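Local atomic coordinates of 5-cytosine DNA methyltransferase (Entamoeba histolytica, PDB entry 3QV2), a protein that probably transfers methyl groups from S-adenosyl-L-methionine to the C5 position of cytosine in tRNA or DNA, as a Dnmt2-type methyltransferase. Residues E15-I20 and K62-I67; D114-L119 and N150-K155; L138-I143 and Y173-R178. One frame throughout, in Å; residues are numbered along the deposited sequence.

Interaction 1 of 3, residues E15-I20 and K62-I67. With SAH (S-adenosyl-L-homocysteine), chain B; SO4 (sulfate ion), chain C.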
# COMPACT_ATOMS: atom_id res chain seq x y z
N GLU A 15 -7.04 12.12 -2.67
CA GLU A 15 -6.25 11.01 -2.14
C GLU A 15 -6.48 10.83 -0.65
O GLU A 15 -5.69 11.29 0.17
CB GLU A 15 -4.77 11.23 -2.44
CG GLU A 15 -3.89 10.00 -2.32
CD GLU A 15 -2.49 10.23 -2.86
OE1 GLU A 15 -1.67 9.29 -2.81
OE2 GLU A 15 -2.21 11.36 -3.32
N PHE A 16 -7.57 10.17 -0.29
CA PHE A 16 -7.90 9.92 1.11
C PHE A 16 -6.90 8.97 1.75
O PHE A 16 -6.45 8.02 1.12
CB PHE A 16 -9.32 9.35 1.24
CG PHE A 16 -10.40 10.29 0.78
CD1 PHE A 16 -10.72 11.40 1.54
CD2 PHE A 16 -11.11 10.04 -0.38
CE1 PHE A 16 -11.73 12.26 1.13
CE2 PHE A 16 -12.11 10.90 -0.79
CZ PHE A 16 -12.42 12.01 -0.04
N PHE A 17 -6.56 9.24 3.01
CA PHE A 17 -5.58 8.44 3.73
C PHE A 17 -4.31 8.32 2.89
O PHE A 17 -3.77 7.23 2.71
CB PHE A 17 -6.14 7.06 4.06
CG PHE A 17 -7.57 7.08 4.51
CD1 PHE A 17 -7.91 7.41 5.81
CD2 PHE A 17 -8.59 6.77 3.62
CE1 PHE A 17 -9.23 7.43 6.23
CE2 PHE A 17 -9.92 6.79 4.03
CZ PHE A 17 -10.23 7.12 5.33
N SER A 18 -3.86 9.46 2.37
CA SER A 18 -2.77 9.50 1.39
C SER A 18 -1.47 8.83 1.83
O SER A 18 -0.73 8.32 0.99
CB SER A 18 -2.50 10.95 0.97
OG SER A 18 -2.40 11.80 2.10
N GLY A 19 -1.20 8.84 3.13
CA GLY A 19 0.03 8.25 3.63
C GLY A 19 1.26 8.86 2.99
O GLY A 19 1.50 10.07 3.10
N ILE A 20 2.06 8.04 2.31
CA ILE A 20 3.27 8.52 1.65
C ILE A 20 3.08 8.68 0.14
O ILE A 20 4.04 8.93 -0.58
CB ILE A 20 4.48 7.59 1.92
CG1 ILE A 20 4.27 6.23 1.27
CG2 ILE A 20 4.72 7.45 3.42
CD1 ILE A 20 5.43 5.28 1.47
N LYS A 62 -7.47 17.88 7.71
CA LYS A 62 -8.85 17.83 8.16
C LYS A 62 -9.26 16.39 8.42
O LYS A 62 -9.17 15.54 7.54
CB LYS A 62 -9.78 18.47 7.12
CG LYS A 62 -11.24 18.51 7.53
CD LYS A 62 -11.43 19.32 8.81
CE LYS A 62 -12.89 19.37 9.22
NZ LYS A 62 -13.11 20.23 10.42
N ASN A 63 -9.71 16.11 9.65
CA ASN A 63 -10.07 14.75 10.03
C ASN A 63 -11.21 14.19 9.19
O ASN A 63 -12.27 14.82 9.07
CB ASN A 63 -10.42 14.68 11.52
CG ASN A 63 -10.29 13.28 12.09
OD1 ASN A 63 -11.09 12.40 11.79
ND2 ASN A 63 -9.27 13.07 12.92
N LEU A 64 -11.00 13.01 8.62
CA LEU A 64 -11.97 12.41 7.70
C LEU A 64 -13.19 11.85 8.42
O LEU A 64 -14.15 11.41 7.78
CB LEU A 64 -11.30 11.32 6.86
CG LEU A 64 -10.59 11.77 5.58
CD1 LEU A 64 -9.85 13.08 5.80
CD2 LEU A 64 -9.65 10.70 5.07
N ASP A 65 -13.16 11.87 9.75
CA ASP A 65 -14.30 11.41 10.54
C ASP A 65 -15.48 12.36 10.42
O ASP A 65 -16.64 11.94 10.51
CB ASP A 65 -13.92 11.26 12.02
CG ASP A 65 -12.96 10.11 12.26
OD1 ASP A 65 -12.82 9.25 11.37
OD2 ASP A 65 -12.36 10.07 13.35
N SER A 66 -15.20 13.64 10.22
CA SER A 66 -16.24 14.66 10.29
C SER A 66 -16.19 15.68 9.15
O SER A 66 -16.95 16.65 9.16
CB SER A 66 -16.15 15.40 11.63
OG SER A 66 -14.92 16.09 11.75
N ILE A 67 -15.31 15.47 8.18
CA ILE A 67 -15.18 16.42 7.07
C ILE A 67 -16.52 16.63 6.37
O ILE A 67 -17.25 15.68 6.08
CB ILE A 67 -14.10 15.99 6.06
CG1 ILE A 67 -13.87 17.10 5.03
CG2 ILE A 67 -14.50 14.69 5.38
CD1 ILE A 67 -12.70 16.85 4.10
N SAH B . -1.78 4.06 1.14
CA SAH B . -0.97 5.03 1.85
CB SAH B . -1.06 4.82 3.36
CG SAH B . -2.32 4.22 3.93
SD SAH B . -2.36 3.90 5.71
C SAH B . 0.46 4.93 1.37
O SAH B . 1.41 5.26 2.15
OXT SAH B . 0.71 4.52 0.19
C5' SAH B . -3.77 4.72 6.42
C4' SAH B . -3.69 6.18 6.67
O4' SAH B . -4.96 6.65 6.97
C3' SAH B . -2.84 6.43 7.84
O3' SAH B . -1.68 7.07 7.45
C2' SAH B . -3.59 7.27 8.74
O2' SAH B . -2.83 8.36 9.12
C1' SAH B . -4.75 7.71 7.96
N9 SAH B . -5.89 7.98 8.79
C8 SAH B . -6.43 7.25 9.78
N7 SAH B . -7.48 7.94 10.25
C5 SAH B . -7.58 9.10 9.56
C6 SAH B . -8.46 10.18 9.63
N6 SAH B . -9.54 10.20 10.59
N1 SAH B . -8.28 11.21 8.78
C2 SAH B . -7.28 11.21 7.88
N3 SAH B . -6.43 10.19 7.80
C4 SAH B . -6.55 9.13 8.62
S SO4 C . -16.12 22.31 9.58
O1 SO4 C . -15.50 21.86 10.82
O2 SO4 C . -16.89 21.21 9.01
O3 SO4 C . -17.01 23.44 9.85
O4 SO4 C . -15.08 22.72 8.64
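Leu64 meets Phe16 and Phe17 through a single methyl group, and this apolar touch is what joins residues 15-20 to 62-67 directly. CD2 of Leu64 sits over one face of the Phe17 ring, shifted toward its rim, in a CH-pi contact 3.7 Å from the ring centroid and 19° off the normal. The same methyl comes within 3.8 Å of CD1 of Phe16, whose ring it approaches obliquely. Phe16 is turned edge-to-face against Trp80, and Ser107 of helix 106-115 touches both Phe17 and Leu64.

The polar contacts run to S-adenosyl-L-homocysteine. Leu64 N donates to adenine N1 at 3.3 Å, nearly straight, while its CD1 packs near C2 of the base. Asn63, its CG swung away from the backbone N (chi1 -158°), brings OD1 to the ligand amino group N6 at 2.9 Å. The same oxygen takes Asp65 N at 3.0 Å, on a lone pair in the carbonyl plane, an Asx turn that probably helps to hold the amide where N6 meets it.

At the other end of the ligand, Ile20 N donates to the carboxylate O of S-adenosyl-L-homocysteine at 2.9 Å and 179°. In between, CB of Phe17 lies 3.2 Å from O4' of the ribose, and Gly19 N is held by Asp42. As in class I methyltransferases, the turn after strand 11-16 passes along the ligand, Ser18 O and Gly19 CA against its amino acid part.

The chemistry implies division of labour: polar groups read N1 and N6 as adenine, while Leu64 CD2 packs the base-binding loop against the phenylalanines at the end of strand 11-16.

Interaction 2 of 3, residues D114-L119 and N150-K155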
# COMPACT_ATOMS: atom_id res chain seq x y z
N ASP A 114 -22.19 9.55 4.46
CA ASP A 114 -22.57 10.95 4.61
C ASP A 114 -22.19 11.85 3.43
O ASP A 114 -22.78 12.92 3.26
CB ASP A 114 -21.97 11.51 5.91
CG ASP A 114 -22.30 10.66 7.12
OD1 ASP A 114 -23.39 10.06 7.14
OD2 ASP A 114 -21.47 10.59 8.04
N ILE A 115 -21.23 11.43 2.63
CA ILE A 115 -20.74 12.27 1.53
C ILE A 115 -21.23 11.82 0.16
O ILE A 115 -21.99 12.53 -0.50
CB ILE A 115 -19.20 12.33 1.51
CG1 ILE A 115 -18.66 12.73 2.88
CG2 ILE A 115 -18.73 13.30 0.43
CD1 ILE A 115 -19.14 14.09 3.35
N LEU A 116 -20.79 10.64 -0.27
CA LEU A 116 -21.03 10.16 -1.63
C LEU A 116 -22.47 10.29 -2.12
O LEU A 116 -22.71 10.78 -3.22
CB LEU A 116 -20.53 8.71 -1.77
CG LEU A 116 -20.54 8.10 -3.18
CD1 LEU A 116 -19.39 7.13 -3.35
CD2 LEU A 116 -21.87 7.42 -3.47
N PRO A 117 -23.45 9.83 -1.31
CA PRO A 117 -24.84 9.82 -1.77
C PRO A 117 -25.44 11.21 -1.97
O PRO A 117 -26.55 11.31 -2.50
CB PRO A 117 -25.58 9.10 -0.63
CG PRO A 117 -24.52 8.37 0.12
CD PRO A 117 -23.31 9.24 0.03
N TYR A 118 -24.73 12.25 -1.56
CA TYR A 118 -25.30 13.60 -1.61
C TYR A 118 -24.56 14.56 -2.54
O TYR A 118 -25.01 15.68 -2.78
CB TYR A 118 -25.40 14.19 -0.19
CG TYR A 118 -26.26 13.36 0.73
CD1 TYR A 118 -27.64 13.46 0.70
CD2 TYR A 118 -25.69 12.48 1.64
CE1 TYR A 118 -28.44 12.70 1.54
CE2 TYR A 118 -26.47 11.72 2.49
CZ TYR A 118 -27.84 11.83 2.43
OH TYR A 118 -28.63 11.08 3.27
N LEU A 119 -23.42 14.12 -3.07
CA LEU A 119 -22.67 14.93 -4.03
C LEU A 119 -23.49 15.18 -5.29
O LEU A 119 -24.19 14.29 -5.76
CB LEU A 119 -21.36 14.24 -4.41
CG LEU A 119 -20.32 14.04 -3.30
CD1 LEU A 119 -19.16 13.21 -3.81
CD2 LEU A 119 -19.84 15.38 -2.79
N ASN A 150 -25.98 3.68 -5.43
CA ASN A 150 -25.62 4.92 -6.13
C ASN A 150 -25.12 4.69 -7.55
O ASN A 150 -24.37 5.51 -8.09
CB ASN A 150 -24.61 5.73 -5.31
CG ASN A 150 -25.24 6.39 -4.10
OD1 ASN A 150 -25.74 7.51 -4.17
ND2 ASN A 150 -25.22 5.69 -2.97
N GLN A 151 -25.53 3.57 -8.14
CA GLN A 151 -25.33 3.31 -9.57
C GLN A 151 -23.89 3.00 -9.99
O GLN A 151 -23.50 3.25 -11.13
CB GLN A 151 -25.87 4.47 -10.41
CG GLN A 151 -27.24 4.97 -9.98
CD GLN A 151 -28.33 3.91 -10.10
OE1 GLN A 151 -28.06 2.78 -10.49
NE2 GLN A 151 -29.56 4.29 -9.77
N TYR A 152 -23.10 2.44 -9.08
CA TYR A 152 -21.72 2.08 -9.38
C TYR A 152 -21.59 0.65 -9.88
O TYR A 152 -22.33 -0.24 -9.44
CB TYR A 152 -20.82 2.28 -8.16
CG TYR A 152 -20.37 3.71 -7.94
CD1 TYR A 152 -19.21 4.19 -8.53
CD2 TYR A 152 -21.10 4.57 -7.12
CE1 TYR A 152 -18.79 5.50 -8.33
CE2 TYR A 152 -20.69 5.87 -6.91
CZ TYR A 152 -19.54 6.33 -7.52
OH TYR A 152 -19.13 7.62 -7.31
N TYR A 153 -20.65 0.43 -10.79
CA TYR A 153 -20.24 -0.92 -11.17
C TYR A 153 -18.98 -1.26 -10.40
O TYR A 153 -18.04 -0.47 -10.34
CB TYR A 153 -19.99 -1.00 -12.67
CG TYR A 153 -21.22 -0.80 -13.52
CD1 TYR A 153 -21.99 -1.88 -13.93
CD2 TYR A 153 -21.62 0.47 -13.90
CE1 TYR A 153 -23.12 -1.70 -14.70
CE2 TYR A 153 -22.75 0.66 -14.67
CZ TYR A 153 -23.50 -0.43 -15.07
OH TYR A 153 -24.63 -0.24 -15.84
N ILE A 154 -18.95 -2.45 -9.79
CA ILE A 154 -17.86 -2.81 -8.90
C ILE A 154 -17.15 -4.10 -9.29
O ILE A 154 -17.78 -5.15 -9.42
CB ILE A 154 -18.34 -2.93 -7.45
CG1 ILE A 154 -19.10 -1.67 -7.03
CG2 ILE A 154 -17.17 -3.19 -6.51
CD1 ILE A 154 -19.70 -1.75 -5.64
N LYS A 155 -15.84 -4.01 -9.48
CA LYS A 155 -15.01 -5.19 -9.66
C LYS A 155 -13.91 -5.21 -8.61
O LYS A 155 -13.26 -4.20 -8.35
CB LYS A 155 -14.40 -5.24 -11.06
CG LYS A 155 -15.41 -5.56 -12.15
CD LYS A 155 -14.82 -6.52 -13.17
CE LYS A 155 -15.86 -6.91 -14.21
NZ LYS A 155 -17.05 -7.56 -13.59
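Leu116 reaches from the end of helix 106-115 toward Asn150 and Tyr152, and its chain is the thread to follow. From CB, which points at residues 150-155, CG extends away from the backbone N (chi1 -172°) and carries both methyls out to the neighbouring segment. There the branches divide. CD2 sits over the face of the Asn150 amide, 3.6 Å from its CG and 3.7 Å from its CB, the two side chains sliding past each other in opposite directions. The same methyl also comes within 4.0 Å of CE2 of Tyr152. Of the facing segment CD1 meets Tyr152, 4.0 Å from CE2 and equally far from the hydroxyl OH. That hydroxyl is hydrogen-bonded to the backbone oxygen of Pro123, which holds the end of the ring in place beside the leucine.

Asn150 stands where helix 138-149 gives out. Gln151, with positive phi, is the C-prime residue of a Schellman motif, in which Tyr152 N returns to Leu147 O and Gln151 N to Ile148 O; the chain then runs into strand 153-159 at the margin of the Rossmann-like sheet. The contact therefore sets the end of helix 106-115 against the turn between a helix and an edge strand. Leu147 of helix 138-149 touches both Leu116 and Tyr152.

Next along the chain, Pro117 crosses the Asn150 side chain obliquely: its CA lies 3.5 Å from OD1, and its CG is 4.1 Å from ND2. That nitrogen is hydrogen-bonded to Ile146 O, one helical turn back in the helix that Asn150 follows.

Interaction 3 of 3, residues L138-I143 and Y173-R178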
# COMPACT_ATOMS: atom_id res chain seq x y z
N LEU A 138 -18.16 -6.15 7.76
CA LEU A 138 -19.47 -5.51 7.75
C LEU A 138 -19.34 -4.10 7.20
O LEU A 138 -20.28 -3.55 6.63
CB LEU A 138 -20.07 -5.48 9.15
CG LEU A 138 -20.48 -6.82 9.75
CD1 LEU A 138 -20.88 -6.67 11.21
CD2 LEU A 138 -21.62 -7.44 8.94
N VAL A 139 -18.16 -3.51 7.38
CA VAL A 139 -17.88 -2.18 6.88
C VAL A 139 -17.99 -2.13 5.36
O VAL A 139 -18.70 -1.28 4.81
CB VAL A 139 -16.49 -1.68 7.30
CG1 VAL A 139 -16.12 -0.40 6.55
CG2 VAL A 139 -16.43 -1.48 8.80
N PHE A 140 -17.29 -3.03 4.68
CA PHE A 140 -17.32 -3.05 3.22
C PHE A 140 -18.66 -3.54 2.68
O PHE A 140 -19.11 -3.10 1.63
CB PHE A 140 -16.18 -3.90 2.65
CG PHE A 140 -16.20 -3.98 1.15
CD1 PHE A 140 -16.51 -5.17 0.51
CD2 PHE A 140 -15.94 -2.86 0.38
CE1 PHE A 140 -16.53 -5.25 -0.87
CE2 PHE A 140 -15.97 -2.93 -1.00
CZ PHE A 140 -16.26 -4.12 -1.62
N LYS A 141 -19.29 -4.47 3.40
CA LYS A 141 -20.61 -4.95 3.01
C LYS A 141 -21.55 -3.77 2.83
O LYS A 141 -22.33 -3.72 1.88
CB LYS A 141 -21.17 -5.91 4.07
CG LYS A 141 -22.59 -6.35 3.78
CD LYS A 141 -23.16 -7.19 4.92
CE LYS A 141 -24.63 -7.50 4.71
NZ LYS A 141 -24.87 -8.31 3.48
N GLU A 142 -21.46 -2.81 3.75
CA GLU A 142 -22.29 -1.62 3.71
C GLU A 142 -21.83 -0.68 2.60
O GLU A 142 -22.65 -0.13 1.86
CB GLU A 142 -22.27 -0.90 5.06
CG GLU A 142 -23.21 0.29 5.16
CD GLU A 142 -23.23 0.89 6.55
OE1 GLU A 142 -22.65 0.28 7.47
OE2 GLU A 142 -23.83 1.97 6.72
N ILE A 143 -20.52 -0.50 2.48
CA ILE A 143 -19.95 0.33 1.42
C ILE A 143 -20.36 -0.19 0.05
O ILE A 143 -20.68 0.58 -0.86
CB ILE A 143 -18.42 0.42 1.52
CG1 ILE A 143 -18.00 1.24 2.74
CG2 ILE A 143 -17.83 1.02 0.25
CD1 ILE A 143 -16.51 1.31 2.96
N TYR A 173 -6.42 -6.67 -0.91
CA TYR A 173 -7.74 -6.63 -1.53
C TYR A 173 -7.91 -5.29 -2.24
O TYR A 173 -7.58 -4.24 -1.70
CB TYR A 173 -8.82 -6.82 -0.46
CG TYR A 173 -10.24 -6.79 -0.98
CD1 TYR A 173 -10.64 -7.62 -2.02
CD2 TYR A 173 -11.18 -5.93 -0.42
CE1 TYR A 173 -11.94 -7.60 -2.49
CE2 TYR A 173 -12.48 -5.90 -0.89
CZ TYR A 173 -12.85 -6.74 -1.92
OH TYR A 173 -14.15 -6.71 -2.38
N TYR A 174 -8.43 -5.35 -3.46
CA TYR A 174 -8.59 -4.15 -4.28
C TYR A 174 -10.01 -3.99 -4.82
O TYR A 174 -10.56 -4.92 -5.41
CB TYR A 174 -7.60 -4.17 -5.45
CG TYR A 174 -6.16 -4.29 -5.03
CD1 TYR A 174 -5.42 -3.17 -4.68
CD2 TYR A 174 -5.53 -5.53 -4.99
CE1 TYR A 174 -4.10 -3.28 -4.30
CE2 TYR A 174 -4.20 -5.65 -4.61
CZ TYR A 174 -3.49 -4.52 -4.26
OH TYR A 174 -2.18 -4.62 -3.88
N VAL A 175 -10.59 -2.81 -4.63
CA VAL A 175 -11.93 -2.53 -5.13
C VAL A 175 -11.88 -1.47 -6.23
O VAL A 175 -11.30 -0.40 -6.04
CB VAL A 175 -12.87 -2.05 -4.01
CG1 VAL A 175 -14.24 -1.75 -4.58
CG2 VAL A 175 -12.96 -3.10 -2.92
N MET A 176 -12.48 -1.78 -7.37
CA MET A 176 -12.53 -0.86 -8.50
C MET A 176 -13.97 -0.53 -8.85
O MET A 176 -14.70 -1.37 -9.38
CB MET A 176 -11.81 -1.45 -9.70
CG MET A 176 -10.31 -1.59 -9.52
SD MET A 176 -9.62 -2.96 -10.47
CE MET A 176 -10.32 -4.35 -9.60
N ALA A 177 -14.38 0.70 -8.55
CA ALA A 177 -15.76 1.12 -8.77
C ALA A 177 -15.83 2.32 -9.71
O ALA A 177 -14.99 3.22 -9.65
CB ALA A 177 -16.43 1.44 -7.45
N ARG A 178 -16.83 2.32 -10.58
CA ARG A 178 -17.03 3.42 -11.51
C ARG A 178 -18.47 3.42 -12.03
O ARG A 178 -19.20 2.45 -11.85
CB ARG A 178 -16.03 3.35 -12.66
CG ARG A 178 -16.27 2.21 -13.63
CD ARG A 178 -15.11 2.05 -14.59
NE ARG A 178 -15.48 1.30 -15.79
CZ ARG A 178 -14.62 0.89 -16.71
NH1 ARG A 178 -13.32 1.15 -16.56
NH2 ARG A 178 -15.04 0.22 -17.77
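Phe140 and Tyr173 form a T-shaped aromatic pair, the edge of the tyrosine directed at the face of the phenylalanine. The ring planes stand at 85° and the centroids are 5.5 Å apart. CE2 of Tyr173 lies over the phenylalanine face toward its rim, and the phenol oxygen comes closer still: OH is 3.2 Å from CE1 of Phe140 and 3.4 Å from CZ. Both residues project their rings away from their own backbone N, with chi1 178° for Phe140, so that the two rings bridge the gap between a helix and a strand whose nearest CA atoms, those of Phe140 and Val175, are 10.0 Å apart. The tyrosine hydroxyl lies against carbon here but has its polar partner elsewhere, in a hydrogen bond with OD2 of Asp156 that helps to fix how the phenol is placed against the phenylalanine.

The aliphatic part is carried by Val175. Its CG2 reaches the neighbouring part of the phenylalanine rim, CE2 and CZ, obliquely and from the same side of the ring plane as the tyrosine, 3.6 Å from CE2; CG1 follows at 4.1 Å from that atom. The valine and the phenylalanine come from opposite directions, one from the strand and one from the helix. A further aromatic neighbour, Phe134, meets the Phe140 ring with planes at an intermediate tilt.

All three residues are buried between helix 138-149 and the mixed sheet of the Rossmann-like domain. Strand 172-178 is bordered by strand 125-130, with Val175 bonded to Ile128 through the backbone, and by strand 153-159; Tyr174 and Met176 turn instead toward helix 311-321.

The three contacts belong to one Rossmann-like domain and reach the same mixed sheet. Interactions 2 and 3 are the closest pair, with centres 11 Å apart. Interaction 3 uses the start of helix 138-149, and residues 150-155 of interaction 2 begin just past its end. Strands 153-159 and 172-178 are neighbours: Tyr153 N lies 2.7 Å from Arg178 O, probably a hydrogen bond. Interaction 1 lines part of the S-adenosyl-L-homocysteine pocket and touches interaction 2 where Ile67 O meets CD1 of Ile115. Interaction 3 does not touch interaction 1 (nearest atoms about 9 Å apart), but the Tyr173 side chain is about 9 Å from that of Cys86, the predicted catalytic residue, and about 13 Å from the ligand.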